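Local structure of minor fimbrium subunit Mfa5 (Porphyromonas gingivalis ATCC 33277, 6TO1) at residues A[536-541]-A[636-641]; A[594-599]-A[624-629]; A[235-240]-A[368-373]. The protein serves as an accessory subunit of the minor fimbriae, the surface filaments with which the bacterium forms biofilms and adheres to host cells and other oral bacteria. One frame throughout, in Å; residues are numbered along the deposited sequence.

Contact 1 (A[536-541]-A[636-641]); sequences HYVLVN and NAYFAY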
loop_
_atom_site.group_PDB
_atom_site.type_symbol
_atom_site.label_atom_id
_atom_site.label_comp_id
_atom_site.label_asym_id
_atom_site.label_seq_id
_atom_site.Cartn_x
_atom_site.Cartn_y
_atom_site.Cartn_z
ATOM N N HIS A 536 -53.204 25.594 -3.597
ATOM C CA HIS A 536 -54.145 25.038 -2.641
ATOM C C HIS A 536 -55.469 25.792 -2.759
ATOM O O HIS A 536 -55.486 26.978 -3.093
ATOM C CB HIS A 536 -53.642 25.165 -1.208
ATOM C CG HIS A 536 -52.244 24.668 -1.005
ATOM N ND1 HIS A 536 -51.968 23.391 -0.559
ATOM C CD2 HIS A 536 -51.048 25.283 -1.168
ATOM C CE1 HIS A 536 -50.655 23.241 -0.453
ATOM N NE2 HIS A 536 -50.072 24.369 -0.832
ATOM N N TYR A 537 -56.560 25.092 -2.476
ATOM C CA TYR A 537 -57.922 25.598 -2.677
ATOM C C TYR A 537 -58.691 25.402 -1.377
ATOM O O TYR A 537 -59.117 24.288 -1.054
ATOM C CB TYR A 537 -58.573 24.876 -3.849
ATOM C CG TYR A 537 -57.745 24.967 -5.113
ATOM C CD1 TYR A 537 -57.877 26.040 -5.967
ATOM C CD2 TYR A 537 -56.753 24.001 -5.413
ATOM C CE1 TYR A 537 -57.116 26.164 -7.077
ATOM C CE2 TYR A 537 -55.994 24.107 -6.556
ATOM C CZ TYR A 537 -56.176 25.192 -7.386
ATOM O OH TYR A 537 -55.437 25.372 -8.532
ATOM N N VAL A 538 -58.854 26.488 -0.624
ATOM C CA VAL A 538 -59.306 26.392 0.754
ATOM C C VAL A 538 -60.505 27.292 1.031
ATOM O O VAL A 538 -60.772 28.267 0.328
ATOM C CB VAL A 538 -58.156 26.726 1.745
ATOM C CG1 VAL A 538 -56.993 25.715 1.570
ATOM C CG2 VAL A 538 -57.671 28.137 1.560
ATOM N N LEU A 539 -61.159 26.997 2.143
ATOM C CA LEU A 539 -62.442 27.562 2.519
ATOM C C LEU A 539 -62.263 28.729 3.477
ATOM O O LEU A 539 -61.500 28.634 4.443
ATOM C CB LEU A 539 -63.301 26.474 3.168
ATOM C CG LEU A 539 -64.706 26.843 3.673
ATOM C CD1 LEU A 539 -65.523 27.253 2.457
ATOM C CD2 LEU A 539 -65.382 25.720 4.425
ATOM N N VAL A 540 -62.950 29.836 3.191
ATOM C CA VAL A 540 -63.089 30.926 4.148
ATOM C C VAL A 540 -64.573 31.165 4.387
ATOM O O VAL A 540 -65.440 30.773 3.594
ATOM C CB VAL A 540 -62.411 32.232 3.703
ATOM C CG1 VAL A 540 -60.911 32.041 3.550
ATOM C CG2 VAL A 540 -63.043 32.743 2.398
ATOM N N ASN A 541 -64.869 31.826 5.494
ATOM C CA ASN A 541 -66.250 32.177 5.746
ATOM C C ASN A 541 -66.603 33.496 5.059
ATOM O O ASN A 541 -65.813 34.094 4.315
ATOM C CB ASN A 541 -66.532 32.214 7.257
ATOM C CG ASN A 541 -65.769 33.288 7.979
ATOM O OD1 ASN A 541 -65.323 34.260 7.380
ATOM N ND2 ASN A 541 -65.631 33.132 9.296
ATOM N N ASN A 636 -46.099 28.131 -2.355
ATOM C CA ASN A 636 -47.449 27.675 -2.042
ATOM C C ASN A 636 -48.403 28.842 -2.241
ATOM O O ASN A 636 -48.238 29.886 -1.607
ATOM C CB ASN A 636 -47.572 27.148 -0.602
ATOM C CG ASN A 636 -46.890 25.811 -0.404
ATOM O OD1 ASN A 636 -47.468 24.745 -0.661
ATOM N ND2 ASN A 636 -45.641 25.859 0.036
ATOM N N ALA A 637 -49.370 28.669 -3.129
ATOM C CA ALA A 637 -50.471 29.613 -3.291
ATOM C C ALA A 637 -51.687 29.070 -2.565
ATOM O O ALA A 637 -51.988 27.867 -2.645
ATOM C CB ALA A 637 -50.811 29.827 -4.760
ATOM N N TYR A 638 -52.378 29.963 -1.851
ATOM C CA TYR A 638 -53.608 29.637 -1.136
ATOM C C TYR A 638 -54.738 30.444 -1.772
ATOM O O TYR A 638 -54.866 31.642 -1.529
ATOM C CB TYR A 638 -53.480 29.934 0.340
ATOM C CG TYR A 638 -52.583 28.904 0.988
ATOM C CD1 TYR A 638 -53.099 27.695 1.402
ATOM C CD2 TYR A 638 -51.220 29.123 1.122
ATOM C CE1 TYR A 638 -52.304 26.725 1.976
ATOM C CE2 TYR A 638 -50.410 28.154 1.709
ATOM C CZ TYR A 638 -50.976 26.951 2.129
ATOM O OH TYR A 638 -50.222 25.937 2.701
ATOM N N PHE A 639 -55.540 29.778 -2.587
ATOM C CA PHE A 639 -56.714 30.400 -3.187
ATOM C C PHE A 639 -57.912 30.146 -2.284
ATOM O O PHE A 639 -58.213 29.003 -1.972
ATOM C CB PHE A 639 -56.885 29.838 -4.593
ATOM C CG PHE A 639 -55.746 30.162 -5.503
ATOM C CD1 PHE A 639 -55.463 31.468 -5.836
ATOM C CD2 PHE A 639 -54.921 29.146 -6.020
ATOM C CE1 PHE A 639 -54.415 31.781 -6.686
ATOM C CE2 PHE A 639 -53.881 29.455 -6.876
ATOM C CZ PHE A 639 -53.616 30.766 -7.208
ATOM N N ALA A 640 -58.583 31.226 -1.871
ATOM C CA ALA A 640 -59.700 31.191 -0.942
ATOM C C ALA A 640 -61.028 31.176 -1.688
ATOM O O ALA A 640 -61.181 31.814 -2.733
ATOM C CB ALA A 640 -59.662 32.413 -0.019
ATOM N N TYR A 641 -61.967 30.420 -1.154
ATOM C CA TYR A 641 -63.309 30.291 -1.703
ATOM C C TYR A 641 -64.309 30.378 -0.566
ATOM O O TYR A 641 -64.059 29.833 0.516
ATOM C CB TYR A 641 -63.500 28.945 -2.432
ATOM C CG TYR A 641 -62.580 28.815 -3.598
ATOM C CD1 TYR A 641 -63.034 28.946 -4.903
ATOM C CD2 TYR A 641 -61.239 28.540 -3.397
ATOM C CE1 TYR A 641 -62.169 28.859 -5.964
ATOM C CE2 TYR A 641 -60.380 28.455 -4.433
ATOM C CZ TYR A 641 -60.822 28.607 -5.709
ATOM O OH TYR A 641 -59.889 28.520 -6.707
#

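Contact 2 (A[594-599]-A[624-629]); sequences YSVPPT and GQIGIS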
loop_
_atom_site.group_PDB
_atom_site.type_symbol
_atom_site.label_atom_id
_atom_site.label_comp_id
_atom_site.label_asym_id
_atom_site.label_seq_id
_atom_site.Cartn_x
_atom_site.Cartn_y
_atom_site.Cartn_z
ATOM N N TYR A 594 -43.434 34.128 -10.124
ATOM C CA TYR A 594 -44.301 33.687 -11.199
ATOM C C TYR A 594 -45.723 34.155 -10.918
ATOM O O TYR A 594 -46.119 34.302 -9.755
ATOM C CB TYR A 594 -44.261 32.185 -11.343
ATOM C CG TYR A 594 -42.914 31.712 -11.804
ATOM C CD1 TYR A 594 -42.650 31.553 -13.155
ATOM C CD2 TYR A 594 -41.899 31.453 -10.895
ATOM C CE1 TYR A 594 -41.428 31.133 -13.598
ATOM C CE2 TYR A 594 -40.659 31.030 -11.337
ATOM C CZ TYR A 594 -40.436 30.871 -12.684
ATOM O OH TYR A 594 -39.214 30.462 -13.148
ATOM N N SER A 595 -46.483 34.368 -12.000
ATOM C CA SER A 595 -47.873 34.828 -11.928
ATOM C C SER A 595 -48.779 33.606 -11.947
ATOM O O SER A 595 -48.933 32.937 -12.979
ATOM C CB SER A 595 -48.178 35.791 -13.076
ATOM O OG SER A 595 -49.541 36.191 -13.051
ATOM N N VAL A 596 -49.347 33.277 -10.796
ATOM C CA VAL A 596 -49.978 31.979 -10.595
ATOM C C VAL A 596 -51.486 32.178 -10.495
ATOM O O VAL A 596 -51.949 32.856 -9.567
ATOM C CB VAL A 596 -49.444 31.269 -9.341
ATOM C CG1 VAL A 596 -50.124 29.955 -9.181
ATOM C CG2 VAL A 596 -47.934 31.123 -9.487
ATOM N N PRO A 597 -52.274 31.586 -11.388
ATOM C CA PRO A 597 -53.726 31.664 -11.255
ATOM C C PRO A 597 -54.280 30.376 -10.677
ATOM O O PRO A 597 -53.666 29.306 -10.801
ATOM C CB PRO A 597 -54.180 31.860 -12.709
ATOM C CG PRO A 597 -53.264 30.891 -13.449
ATOM C CD PRO A 597 -51.919 30.882 -12.640
ATOM N N PRO A 598 -55.460 30.418 -10.064
ATOM C CA PRO A 598 -56.131 29.163 -9.705
ATOM C C PRO A 598 -56.575 28.422 -10.964
ATOM O O PRO A 598 -56.839 29.025 -12.008
ATOM C CB PRO A 598 -57.331 29.623 -8.866
ATOM C CG PRO A 598 -57.641 30.995 -9.394
ATOM C CD PRO A 598 -56.324 31.608 -9.870
ATOM N N THR A 599 -56.637 27.099 -10.875
ATOM C CA THR A 599 -57.130 26.344 -12.023
ATOM C C THR A 599 -58.590 26.670 -12.311
ATOM O O THR A 599 -59.018 26.611 -13.465
ATOM C CB THR A 599 -56.960 24.847 -11.812
ATOM O OG1 THR A 599 -57.590 24.433 -10.600
ATOM C CG2 THR A 599 -55.492 24.533 -11.740
ATOM N N GLY A 624 -51.596 35.578 -8.721
ATOM C CA GLY A 624 -50.772 36.012 -7.618
ATOM C C GLY A 624 -49.304 35.707 -7.854
ATOM O O GLY A 624 -48.945 34.739 -8.519
ATOM N N GLN A 625 -48.465 36.596 -7.337
ATOM C CA GLN A 625 -47.014 36.462 -7.428
ATOM C C GLN A 625 -46.534 35.450 -6.394
ATOM O O GLN A 625 -46.753 35.642 -5.191
ATOM C CB GLN A 625 -46.354 37.818 -7.188
ATOM C CG GLN A 625 -46.674 38.838 -8.264
ATOM C CD GLN A 625 -45.947 38.520 -9.539
ATOM O OE1 GLN A 625 -46.525 37.980 -10.486
ATOM N NE2 GLN A 625 -44.663 38.833 -9.565
ATOM N N ILE A 626 -45.909 34.367 -6.870
ATOM C CA ILE A 626 -45.338 33.328 -6.019
ATOM C C ILE A 626 -43.871 33.173 -6.424
ATOM O O ILE A 626 -43.569 33.011 -7.614
ATOM C CB ILE A 626 -46.072 31.982 -6.153
ATOM C CG1 ILE A 626 -47.570 32.145 -5.883
ATOM C CG2 ILE A 626 -45.463 30.928 -5.206
ATOM C CD1 ILE A 626 -47.941 32.408 -4.458
ATOM N N GLY A 627 -42.978 33.199 -5.441
ATOM C CA GLY A 627 -41.540 33.222 -5.699
ATOM C C GLY A 627 -40.829 32.001 -5.136
ATOM O O GLY A 627 -41.195 31.500 -4.070
ATOM N N ILE A 628 -39.834 31.522 -5.887
ATOM C CA ILE A 628 -39.031 30.363 -5.508
ATOM C C ILE A 628 -37.566 30.628 -5.837
ATOM O O ILE A 628 -37.224 31.488 -6.656
ATOM C CB ILE A 628 -39.497 29.068 -6.214
ATOM C CG1 ILE A 628 -39.534 29.260 -7.735
ATOM C CG2 ILE A 628 -40.850 28.636 -5.684
ATOM C CD1 ILE A 628 -39.981 28.027 -8.493
ATOM N N SER A 629 -36.690 29.865 -5.174
ATOM C CA SER A 629 -35.254 29.946 -5.423
ATOM C C SER A 629 -34.635 28.597 -5.078
ATOM O O SER A 629 -35.298 27.714 -4.532
ATOM C CB SER A 629 -34.581 31.023 -4.580
ATOM O OG SER A 629 -34.555 30.607 -3.204
HETATM O O HOH W 1 -49.577 38.032 -10.537
#

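Contact 3 (A[235-240]-A[368-373]); sequences DGLATE and FALANN. With PO4 (phosphate ion), chain D; PO4 (phosphate ion), chain C.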
loop_
_atom_site.group_PDB
_atom_site.type_symbol
_atom_site.label_atom_id
_atom_site.label_comp_id
_atom_site.label_asym_id
_atom_site.label_seq_id
_atom_site.Cartn_x
_atom_site.Cartn_y
_atom_site.Cartn_z
ATOM N N ASP A 235 33.691 -20.788 -5.824
ATOM C CA ASP A 235 33.666 -22.228 -6.066
ATOM C C ASP A 235 33.657 -23.028 -4.771
ATOM O O ASP A 235 33.520 -24.252 -4.827
ATOM C CB ASP A 235 34.806 -22.695 -6.974
ATOM C CG ASP A 235 36.182 -22.480 -6.394
ATOM O OD1 ASP A 235 36.373 -22.547 -5.142
ATOM O OD2 ASP A 235 37.099 -22.247 -7.225
ATOM N N GLY A 236 33.772 -22.372 -3.615
ATOM C CA GLY A 236 33.445 -22.989 -2.341
ATOM C C GLY A 236 34.617 -23.513 -1.537
ATOM O O GLY A 236 34.421 -23.920 -0.374
ATOM N N LEU A 237 35.807 -23.568 -2.103
ATOM C CA LEU A 237 36.963 -24.068 -1.363
ATOM C C LEU A 237 37.784 -22.910 -0.809
ATOM O O LEU A 237 38.704 -22.409 -1.462
ATOM C CB LEU A 237 37.803 -24.974 -2.260
ATOM C CG LEU A 237 38.974 -25.657 -1.552
ATOM C CD1 LEU A 237 38.411 -26.525 -0.405
ATOM C CD2 LEU A 237 39.855 -26.470 -2.463
ATOM N N ALA A 238 37.483 -22.497 0.428
ATOM C CA ALA A 238 38.261 -21.437 1.055
ATOM C C ALA A 238 39.649 -21.954 1.412
ATOM O O ALA A 238 39.818 -23.099 1.834
ATOM C CB ALA A 238 37.538 -20.891 2.296
ATOM N N THR A 239 40.653 -21.104 1.232
ATOM C CA THR A 239 42.017 -21.501 1.501
ATOM C C THR A 239 42.793 -20.493 2.343
ATOM O O THR A 239 43.988 -20.704 2.582
ATOM C CB THR A 239 42.784 -21.738 0.185
ATOM O OG1 THR A 239 42.807 -20.531 -0.586
ATOM C CG2 THR A 239 42.172 -22.866 -0.626
ATOM N N GLU A 240 42.170 -19.402 2.771
ATOM C CA GLU A 240 42.809 -18.373 3.588
ATOM C C GLU A 240 41.820 -17.894 4.639
ATOM O O GLU A 240 40.606 -17.929 4.415
ATOM C CB GLU A 240 43.248 -17.164 2.754
ATOM C CG GLU A 240 44.159 -17.516 1.575
ATOM C CD GLU A 240 45.635 -17.456 1.918
ATOM O OE1 GLU A 240 45.995 -17.073 3.055
ATOM O OE2 GLU A 240 46.457 -17.821 1.039
ATOM N N PHE A 368 31.746 -31.304 -5.720
ATOM C CA PHE A 368 32.765 -31.437 -4.677
ATOM C C PHE A 368 32.047 -31.139 -3.372
ATOM O O PHE A 368 31.710 -29.982 -3.096
ATOM C CB PHE A 368 33.911 -30.477 -4.990
ATOM C CG PHE A 368 35.060 -30.502 -4.034
ATOM C CD1 PHE A 368 35.406 -31.626 -3.294
ATOM C CD2 PHE A 368 35.839 -29.367 -3.906
ATOM C CE1 PHE A 368 36.495 -31.572 -2.422
ATOM C CE2 PHE A 368 36.912 -29.333 -3.077
ATOM C CZ PHE A 368 37.235 -30.426 -2.322
ATOM N N ALA A 369 31.788 -32.183 -2.570
ATOM C CA ALA A 369 30.901 -32.024 -1.418
ATOM C C ALA A 369 31.430 -31.005 -0.400
ATOM O O ALA A 369 30.649 -30.218 0.154
ATOM C CB ALA A 369 30.667 -33.371 -0.738
ATOM N N LEU A 370 32.738 -31.011 -0.114
ATOM C CA LEU A 370 33.255 -30.048 0.864
ATOM C C LEU A 370 32.894 -28.625 0.453
ATOM O O LEU A 370 32.467 -27.797 1.279
ATOM C CB LEU A 370 34.780 -30.165 0.989
ATOM C CG LEU A 370 35.530 -29.090 1.767
ATOM C CD1 LEU A 370 35.007 -29.001 3.189
ATOM C CD2 LEU A 370 36.992 -29.352 1.754
ATOM N N ALA A 371 33.074 -28.317 -0.824
ATOM C CA ALA A 371 32.820 -26.962 -1.303
ATOM C C ALA A 371 31.343 -26.630 -1.253
ATOM O O ALA A 371 30.956 -25.573 -0.746
ATOM C CB ALA A 371 33.334 -26.806 -2.731
ATOM N N ASN A 372 30.501 -27.494 -1.836
ATOM C CA ASN A 372 29.082 -27.185 -1.878
ATOM C C ASN A 372 28.480 -27.159 -0.476
ATOM O O ASN A 372 27.647 -26.292 -0.164
ATOM C CB ASN A 372 28.356 -28.200 -2.760
ATOM C CG ASN A 372 28.682 -28.028 -4.231
ATOM O OD1 ASN A 372 29.424 -27.135 -4.607
ATOM N ND2 ASN A 372 28.125 -28.902 -5.067
ATOM N N ASN A 373 28.862 -28.122 0.369
ATOM C CA ASN A 373 28.303 -28.189 1.711
ATOM C C ASN A 373 28.793 -27.040 2.572
ATOM O O ASN A 373 28.038 -26.535 3.411
ATOM C CB ASN A 373 28.634 -29.543 2.338
ATOM C CG ASN A 373 27.875 -30.674 1.666
ATOM O OD1 ASN A 373 27.106 -30.435 0.733
ATOM N ND2 ASN A 373 28.078 -31.895 2.134
HETATM P P PO4 D . 26.210 -31.662 -2.675
HETATM O O1 PO4 D . 25.582 -30.547 -3.483
HETATM O O2 PO4 D . 25.794 -31.563 -1.224
HETATM O O3 PO4 D . 25.733 -33.012 -3.162
HETATM O O4 PO4 D . 27.714 -31.593 -2.767
HETATM P P PO4 C . 43.259 -20.693 -4.666
HETATM O O1 PO4 C . 44.266 -19.742 -5.339
HETATM O O2 PO4 C . 43.189 -20.383 -3.176
HETATM O O3 PO4 C . 43.802 -22.099 -4.833
HETATM O O4 PO4 C . 41.938 -20.639 -5.334
HETATM O O HOH W 2 30.877 -24.778 -5.850
#

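Contact 1 (A[536-541]-A[636-641])
His536 lies flat over Tyr638 in an offset stack, the ring centroids 4.5 Å apart and the planes only 9° from parallel. The overlap is eccentric: Tyr638 CE1 sits over the rim of the imidazole, next to CG, while His536 CD2 lies over the rim of the phenol. Both side chains leave the backbone in the same direction, each with CG anti to its own carbonyl carbon (chi1 -50° for His536). The imidazole is also held at its edge. His536 NE2 donates to Asn636 OD1 at 2.6 Å, in the ring plane and nearly straight (170° at the hydrogen), a bond that fixes the ring's rotation above the tyrosine. Beneath these groups run two neighbouring strands, 530-539 and 634-643, paired in parallel within a mixed sheet, with His536 beside Tyr638 and Leu539 beside Tyr641. His536 uses both its backbone groups in this pairing: N donates to Ala637 O at 2.7 Å and O accepts from Phe639 N at 2.8 Å. The opposite face carries Tyr537, Phe639 and Tyr641, all buried. Tyr641 lies alongside Tyr537, with its OH 3.3 Å from Tyr537 CD1 at the edge of that ring, and the hydroxyl is hydrogen-bonded to Asn600 O. Phe639 CD2 approaches Tyr537 CE1 at 3.9 Å, but the two rings are slid apart and barely overlap. Tyr537 OH bonds to Thr599 and Asp567. Farther along, Val540 CG1 packs at 3.8 Å on Ala640 CB, which lies on the face of the stack, and both residues touch Val614 of strand 610-614.

Contact 2 (A[594-599]-A[624-629])
Tyr594 and Ile626 face each other as an antiparallel hydrogen-bonded pair, Tyr594 N donating to Ile626 O at 2.8 Å and Tyr594 O accepting from Ile626 N at 2.9 Å. Val596 and Gly624 repeat the pattern. Val596 N reaches Gly624 O at 2.7 Å, whereas the return bond from Gly624 N arrives above the carbonyl plane of Val596, 38° out of it and off the lone pairs. Between these pairs Ser595 and Gln625 form the non-hydrogen-bonded pair and turn to the exposed face. Their polar ends are joined through a water 3.1 Å from both Ser595 OG and Gln625 OE1, which donates to the amide oxygen. The bend of Gln625 at chi2 (-73°) folds OE1 back over the neighbouring strand, where it also comes near Ser595 CB. The other face is apolar. Val596 CG2 meets Ile626 CG1 at 3.8 Å, the two side chains crossing at about a right angle. The phenol ring of Tyr594 meets Ile628 in a similar crossing, with Tyr594 CE2 4.2 Å from Ile628 CG1. Ile628 CG1 stands between its own backbone N and carbonyl carbon (chi1 54°), which brings that branch to the ring. Gly624 puts no side chain on this face next to Val596. The resulting two-stranded sheet, 592-596 with 624-628, turns its apolar face to the mixed sheet: Tyr594 touches Ile533 and Val596 touches Arg535 of strand 530-539, Val596 reaches Phe639 and Ile626 reaches Ala637 of strand 634-643, and Ile582 of strand 582-583 meets both Tyr594 and Ile628.

Contact 3 (A[235-240]-A[368-373])
Ala371 presses its methyl group against the chain at Asp235 and Gly236, CB lying 3.3 Å from Asp235 O, and this is the tight part of the contact. The backbones come very near here: the CA atoms of Gly236 and Ala371 are 4.2 Å apart, and Ala371 CA makes a CH...O contact with Gly236 O. Gly236 has no side chain, and the loop backbone lies directly on the helix here. The turn is shaped from within by Asp235, whose OD1 accepts from Leu237 N at 3.3 Å in an Asx turn, almost straight at 175°. Packing is looser around Leu237. With CG anti to the backbone N (chi1 -175°), both its methyls face the helix start: Leu237 CD1 touches Leu370 CD2 at 3.8 Å, while Leu237 CD2 comes to the edge of the Phe368 ring, 4.2 Å from Phe368 CE2. Phe368 and Leu237 are both partly exposed. On the other flank a water donates to Asp235 O and to Asn372 OD1, bridging loop and helix where no direct hydrogen bond joins them. Asn372 ND2 makes a weak hydrogen bond to a phosphate, probably from the crystallisation liquor. Asp235 OD2 is hydrogen-bonded to Ser137 OG and salt-bridged to Arg145. Ser137 is a magnesium ligand together with Ser135 and Thr207, and the Asp235 side chain lies about 4 Å from the ion. A loop following a central parallel strand, here 227-234, and carrying an aspartate beside the metal is characteristic of the metal-ion-dependent adhesion site of von Willebrand factor A domains.

In the fold
Contact 3 comes first along the chain and belongs to the von Willebrand factor A domain: its loop follows strand 227-234, and helix 369-378 follows strand 357-362 and precedes strand 385-387 in the chain, all three strands belonging to one sheet. Contacts 1 and 2 lie at the far end of the elongated molecule, their centres about 107 and 101 Å from that of contact 3. These two have centres about 14 Å apart, contact 2 being nested in the chain between the strands of contact 1. They touch where the ring of Phe639 packs on Pro597 and Pro598, joining the small sheet to the mixed one. The metal site and this beta domain thus occupy opposite ends of the modelled protein.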